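Local coordinates for protein CG8862 (Drosophila melanogaster, PDB 3ISM) that probably cuts DNA and RNA as the magnesium-dependent mitochondrial endonuclease G, caught here in complex with its inhibitor EndoGI, at residues 31-36 against 40-45; 155-160 against 237-242. All coordinates share one frame; numbering follows the deposited sequence. Where two conformers were deposited one is given.

Contact 1 (31-36 against 40-45); sequences DHVRSH and VLSYDR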
loop_
_atom_site.group_PDB
_atom_site.type_symbol
_atom_site.label_atom_id
_atom_site.label_comp_id
_atom_site.label_asym_id
_atom_site.label_seq_id
_atom_site.Cartn_x
_atom_site.Cartn_y
_atom_site.Cartn_z
ATOM N N ASP B 31 -4.028 -4.479 -11.791
ATOM C CA ASP B 31 -5.036 -4.035 -10.848
ATOM C C ASP B 31 -5.942 -2.990 -11.503
ATOM O O ASP B 31 -5.500 -1.896 -11.851
ATOM C CB ASP B 31 -4.387 -3.492 -9.566
ATOM C CG ASP B 31 -5.357 -3.436 -8.381
ATOM O OD1 ASP B 31 -6.486 -3.940 -8.516
ATOM O OD2 ASP B 31 -4.988 -2.914 -7.301
ATOM N N HIS B 32 -7.203 -3.355 -11.700
ATOM C CA HIS B 32 -8.247 -2.394 -12.045
ATOM C C HIS B 32 -7.804 -1.529 -13.239
ATOM O O HIS B 32 -7.755 -0.289 -13.152
ATOM C CB HIS B 32 -8.546 -1.536 -10.809
ATOM C CG HIS B 32 -9.970 -1.105 -10.696
ATOM N ND1 HIS B 32 -10.980 -1.965 -10.310
ATOM C CD2 HIS B 32 -10.555 0.096 -10.910
ATOM C CE1 HIS B 32 -12.128 -1.312 -10.310
ATOM N NE2 HIS B 32 -11.893 -0.055 -10.648
ATOM N N VAL B 33 -7.468 -2.202 -14.338
ATOM C CA VAL B 33 -6.895 -1.545 -15.522
ATOM C C VAL B 33 -7.996 -0.998 -16.415
ATOM O O VAL B 33 -8.916 -1.731 -16.805
ATOM C CB VAL B 33 -5.970 -2.484 -16.343
ATOM C CG1 VAL B 33 -5.534 -1.807 -17.653
ATOM C CG2 VAL B 33 -4.738 -2.872 -15.533
ATOM N N ARG B 34 -7.896 0.295 -16.720
ATOM C CA ARG B 34 -8.909 0.984 -17.507
ATOM C C ARG B 34 -8.282 1.717 -18.684
ATOM O O ARG B 34 -7.199 2.282 -18.572
ATOM C CB ARG B 34 -9.681 1.970 -16.633
ATOM C CG ARG B 34 -10.756 1.326 -15.746
ATOM C CD ARG B 34 -11.427 2.345 -14.824
ATOM N NE ARG B 34 -12.145 3.374 -15.574
ATOM C CZ ARG B 34 -11.700 4.613 -15.781
ATOM N NH1 ARG B 34 -10.533 5.003 -15.282
ATOM N NH2 ARG B 34 -12.432 5.473 -16.479
ATOM N N SER B 35 -8.969 1.702 -19.815
ATOM C CA SER B 35 -8.458 2.312 -21.035
ATOM C C SER B 35 -9.221 3.581 -21.368
ATOM O O SER B 35 -10.444 3.594 -21.326
ATOM C CB SER B 35 -8.577 1.330 -22.206
ATOM O OG SER B 35 -8.012 0.069 -21.890
ATOM N N HIS B 36 -8.494 4.637 -21.697
ATOM C CA HIS B 36 -9.107 5.811 -22.276
ATOM C C HIS B 36 -8.708 5.828 -23.751
ATOM O O HIS B 36 -8.090 4.878 -24.247
ATOM C CB HIS B 36 -8.708 7.081 -21.510
ATOM C CG HIS B 36 -9.246 7.114 -20.114
ATOM N ND1 HIS B 36 -10.498 7.608 -19.811
ATOM C CD2 HIS B 36 -8.732 6.650 -18.949
ATOM C CE1 HIS B 36 -10.720 7.476 -18.515
ATOM N NE2 HIS B 36 -9.667 6.889 -17.970
ATOM N N VAL B 40 -3.614 4.570 -20.838
ATOM C CA VAL B 40 -4.088 3.420 -20.071
ATOM C C VAL B 40 -3.850 3.695 -18.584
ATOM O O VAL B 40 -2.839 4.287 -18.215
ATOM C CB VAL B 40 -3.409 2.094 -20.532
ATOM C CG1 VAL B 40 -3.929 0.903 -19.740
ATOM C CG2 VAL B 40 -3.651 1.858 -22.025
ATOM N N LEU B 41 -4.794 3.287 -17.743
ATOM C CA LEU B 41 -4.745 3.596 -16.319
ATOM C C LEU B 41 -5.015 2.368 -15.460
ATOM O O LEU B 41 -6.001 1.678 -15.674
ATOM C CB LEU B 41 -5.772 4.686 -16.003
ATOM C CG LEU B 41 -5.918 5.157 -14.548
ATOM C CD1 LEU B 41 -5.864 6.677 -14.529
ATOM C CD2 LEU B 41 -7.213 4.693 -13.944
ATOM N N SER B 42 -4.148 2.114 -14.480
ATOM C CA SER B 42 -4.425 1.135 -13.441
ATOM C C SER B 42 -4.758 1.926 -12.183
ATOM O O SER B 42 -3.969 2.766 -11.757
ATOM C CB SER B 42 -3.223 0.229 -13.222
ATOM O OG SER B 42 -3.307 -0.525 -12.017
ATOM N N TYR B 43 -5.955 1.697 -11.630
ATOM C CA TYR B 43 -6.452 2.512 -10.518
ATOM C C TYR B 43 -6.264 1.799 -9.181
ATOM O O TYR B 43 -6.607 0.611 -9.042
ATOM C CB TYR B 43 -7.936 2.845 -10.700
ATOM C CG TYR B 43 -8.444 3.892 -9.732
ATOM C CD1 TYR B 43 -7.951 5.206 -9.771
ATOM C CD2 TYR B 43 -9.401 3.575 -8.764
ATOM C CE1 TYR B 43 -8.420 6.180 -8.874
ATOM C CE2 TYR B 43 -9.875 4.537 -7.861
ATOM C CZ TYR B 43 -9.379 5.841 -7.933
ATOM O OH TYR B 43 -9.850 6.808 -7.073
ATOM N N ASP B 44 -5.729 2.527 -8.211
ATOM C CA ASP B 44 -5.531 1.992 -6.863
ATOM C C ASP B 44 -6.737 2.407 -6.014
ATOM O O ASP B 44 -6.797 3.538 -5.532
ATOM C CB ASP B 44 -4.219 2.536 -6.286
ATOM C CG ASP B 44 -3.875 1.956 -4.921
ATOM O OD1 ASP B 44 -4.724 1.259 -4.333
ATOM O OD2 ASP B 44 -2.737 2.189 -4.445
ATOM N N ARG B 45 -7.708 1.498 -5.880
ATOM C CA ARG B 45 -8.947 1.766 -5.135
ATOM C C ARG B 45 -8.745 2.081 -3.647
ATOM O O ARG B 45 -9.537 2.812 -3.063
ATOM C CB ARG B 45 -9.937 0.618 -5.289
ATOM C CG ARG B 45 -10.530 0.529 -6.691
ATOM C CD ARG B 45 -11.443 -0.678 -6.831
ATOM N NE ARG B 45 -10.718 -1.942 -6.722
ATOM C CZ ARG B 45 -11.309 -3.132 -6.573
ATOM N NH1 ARG B 45 -12.632 -3.219 -6.491
ATOM N NH2 ARG B 45 -10.578 -4.235 -6.514
HETATM O O HOH W 1 -1.521 -2.543 -11.632
HETATM O O HOH W 2 -7.545 -1.255 -6.979
#
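H32 and R45 meet at the open end of an antiparallel hairpin, the arginine chain crossing one face of the imidazole. From the backbone outward, H32 CB rests 3.4 Å from Y43 O. CD2 then runs beside Y43 CB, the two side chains pointing the same way, while ND1 sits over one face of the guanidinium, 3.6 Å from R45 NE. R45 CD lies over one face of the imidazole, nearest CE1, a CH-pi contact in which that carbon stands 3.8 Å from the ring centroid, 18° off the normal. A bend at chi3 of R45 (-66°) brings its guanidinium within 10° of the imidazole plane. An alanine at H32 would keep the CB contact but is likely to take from R45 the flat surface on which its CD and NE lie.

Further along, R34 and L41 form the hydrogen-bonded pair, R34 N giving to L41 O at 2.6 Å and L41 N returning a bond to R34 O. Y43 N reaches H32 O at 3.1 Å. Serine suits position 42: the short hydroxyl S42 OG donates to D31 O at 2.6 Å in the carbonyl plane, and accepts from a water that also takes D31 N. On this face the beta-branched V33 and V40 meet through their CG1 methyls, 3.8 Å apart.

D31 and R34 have their main polar partners outside, H51 and D78, and R45 NH2 bonds P28 O of the second subunit. Strand 33-35 edges the large mixed sheet, with 49-57 beyond 40-44; helix 16-22 packs on S35 and V40, while V53 touches L41.

Contact 2 (155-160 against 237-242); sequences YVCTGP and LLFFDQ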
loop_
_atom_site.group_PDB
_atom_site.type_symbol
_atom_site.label_atom_id
_atom_site.label_comp_id
_atom_site.label_asym_id
_atom_site.label_seq_id
_atom_site.Cartn_x
_atom_site.Cartn_y
_atom_site.Cartn_z
ATOM N N TYR B 155 7.629 5.786 -25.141
ATOM C CA TYR B 155 6.679 5.099 -24.267
ATOM C C TYR B 155 7.000 5.446 -22.828
ATOM O O TYR B 155 8.168 5.441 -22.429
ATOM C CB TYR B 155 6.717 3.578 -24.476
ATOM C CG TYR B 155 6.325 3.126 -25.863
ATOM C CD1 TYR B 155 5.055 2.617 -26.120
ATOM C CD2 TYR B 155 7.228 3.204 -26.917
ATOM C CE1 TYR B 155 4.691 2.197 -27.400
ATOM C CE2 TYR B 155 6.874 2.792 -28.195
ATOM C CZ TYR B 155 5.612 2.292 -28.427
ATOM O OH TYR B 155 5.288 1.885 -29.698
ATOM N N VAL B 156 5.976 5.769 -22.055
ATOM C CA VAL B 156 6.201 6.253 -20.699
ATOM C C VAL B 156 5.158 5.758 -19.693
ATOM O O VAL B 156 3.948 5.801 -19.944
ATOM C CB VAL B 156 6.392 7.824 -20.651
ATOM C CG1 VAL B 156 5.256 8.535 -21.385
ATOM C CG2 VAL B 156 6.536 8.333 -19.210
ATOM N N CYS B 157 5.668 5.256 -18.576
ATOM C CA CYS B 157 4.876 4.870 -17.430
ATOM C C CYS B 157 5.151 5.821 -16.274
ATOM O O CYS B 157 6.308 6.057 -15.906
ATOM C CB CYS B 157 5.221 3.444 -17.000
ATOM S SG CYS B 157 4.162 2.824 -15.660
ATOM N N THR B 158 4.075 6.365 -15.716
ATOM C CA THR B 158 4.127 7.379 -14.670
ATOM C C THR B 158 3.310 6.851 -13.498
ATOM O O THR B 158 2.248 6.281 -13.717
ATOM C CB THR B 158 3.474 8.701 -15.174
ATOM O OG1 THR B 158 4.162 9.174 -16.346
ATOM C CG2 THR B 158 3.503 9.771 -14.089
ATOM N N GLY B 159 3.784 7.030 -12.264
ATOM C CA GLY B 159 3.026 6.563 -11.094
ATOM C C GLY B 159 3.576 7.035 -9.756
ATOM O O GLY B 159 4.646 7.618 -9.692
ATOM N N PRO B 160 2.812 6.808 -8.674
ATOM C CA PRO B 160 3.188 7.154 -7.314
ATOM C C PRO B 160 4.036 6.101 -6.608
ATOM O O PRO B 160 4.003 4.909 -6.970
ATOM C CB PRO B 160 1.835 7.275 -6.618
ATOM C CG PRO B 160 0.964 6.286 -7.320
ATOM C CD PRO B 160 1.438 6.266 -8.750
ATOM N N LEU B 237 6.117 -3.207 -9.228
ATOM C CA LEU B 237 5.704 -3.307 -10.638
ATOM C C LEU B 237 6.907 -3.643 -11.482
ATOM O O LEU B 237 8.018 -3.318 -11.102
ATOM C CB LEU B 237 5.147 -1.964 -11.143
ATOM C CG LEU B 237 3.868 -1.424 -10.485
ATOM C CD1 LEU B 237 3.551 0.016 -10.924
ATOM C CD2 LEU B 237 2.690 -2.360 -10.761
ATOM N N LEU B 238 6.689 -4.260 -12.640
ATOM C CA LEU B 238 7.767 -4.441 -13.616
ATOM C C LEU B 238 7.458 -3.664 -14.892
ATOM O O LEU B 238 6.407 -3.855 -15.518
ATOM C CB LEU B 238 8.010 -5.926 -13.922
ATOM C CG LEU B 238 8.450 -6.834 -12.760
ATOM C CD1 LEU B 238 8.226 -8.297 -13.151
ATOM C CD2 LEU B 238 9.911 -6.606 -12.333
ATOM N N PHE B 239 8.386 -2.796 -15.281
ATOM C CA PHE B 239 8.196 -1.925 -16.450
ATOM C C PHE B 239 8.878 -2.503 -17.672
ATOM O O PHE B 239 9.973 -3.091 -17.575
ATOM C CB PHE B 239 8.700 -0.494 -16.167
ATOM C CG PHE B 239 8.182 0.081 -14.881
ATOM C CD1 PHE B 239 6.853 0.493 -14.765
ATOM C CD2 PHE B 239 9.014 0.197 -13.779
ATOM C CE1 PHE B 239 6.365 1.013 -13.561
ATOM C CE2 PHE B 239 8.540 0.703 -12.570
ATOM C CZ PHE B 239 7.207 1.131 -12.467
ATOM N N PHE B 240 8.210 -2.364 -18.820
ATOM C CA PHE B 240 8.763 -2.806 -20.090
ATOM C C PHE B 240 9.258 -4.257 -19.997
ATOM O O PHE B 240 10.353 -4.599 -20.467
ATOM C CB PHE B 240 9.857 -1.820 -20.549
ATOM C CG PHE B 240 9.348 -0.400 -20.723
ATOM C CD1 PHE B 240 8.742 -0.003 -21.918
ATOM C CD2 PHE B 240 9.434 0.522 -19.687
ATOM C CE1 PHE B 240 8.253 1.282 -22.073
ATOM C CE2 PHE B 240 8.946 1.812 -19.839
ATOM C CZ PHE B 240 8.354 2.195 -21.030
ATOM N N ASP B 241 8.421 -5.102 -19.388
ATOM C CA ASP B 241 8.720 -6.526 -19.184
ATOM C C ASP B 241 9.000 -7.313 -20.468
ATOM O O ASP B 241 9.671 -8.342 -20.414
ATOM C CB ASP B 241 7.639 -7.220 -18.307
ATOM C CG ASP B 241 6.260 -7.328 -18.992
ATOM O OD1 ASP B 241 6.194 -7.637 -20.202
ATOM O OD2 ASP B 241 5.223 -7.118 -18.304
ATOM N N GLN B 242 8.510 -6.826 -21.613
ATOM C CA GLN B 242 8.810 -7.449 -22.914
ATOM C C GLN B 242 10.228 -7.152 -23.424
ATOM O O GLN B 242 10.711 -7.821 -24.326
ATOM C CB GLN B 242 7.777 -7.054 -23.987
ATOM C CG GLN B 242 6.330 -7.478 -23.683
ATOM C CD GLN B 242 6.175 -8.980 -23.558
ATOM O OE1 GLN B 242 6.291 -9.710 -24.545
ATOM N NE2 GLN B 242 5.923 -9.451 -22.342
#
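C157 and F239 make the sulfur-aromatic contact here. SG lies 3.5 Å from F239 CE1, yet is 4.6 Å from the ring centroid and 68° off the ring normal, so it approaches the phenyl obliquely. With SG anti to the backbone N (chi1 -175°), C157 has its sulfur beside CE1 and CD1, and CB also reaches CD1. A compact, polarisable thiol suits this buried spot beside an aromatic ring.

Apolar packing is carried by F240, whose CE1 is 3.7 Å from Y155 CB. The Y155 ring itself leads away, to stack on H56 and meet Y25 edge-to-face.

The strand belongs to the central mixed sheet of this nonspecific endonuclease of the His-Me finger clan, and the loop following helix 228-235 lies across one face of that sheet. Phenylalanines fit there because they bring bulk without buried polar groups; the F239 and F240 rings also meet Y191 and F54.

A third kind of approach is ring edge to backbone: Y155 O lies near the plane of the F240 ring, 3.5 Å from its CZ. No hydrogen bond crosses between the segments. The strand's amides pair with neighbouring strands instead, while F239 N of the loop is held by E232.

Contact 1 and contact 2 do not touch, their centres 13 Å and their nearest atoms about 6 Å apart, but they share the large sheet: strand 49-57 lies between 40-44 of the first and 153-161 of the second. Neither forms the active site. The L41 side chain is about 10 Å from that of H101, the predicted proton acceptor, and the V156 side chain about 8 Å from that of E141, a residue seen to bind magnesium in this protein; a bound magnesium ion is about 14 and 13 Å from these two side chains. The dimer relates them too: R45 of contact 1 packs on G236 of the second subunit, next to L237 in sequence, while L237 of contact 2 touches R45 of that subunit.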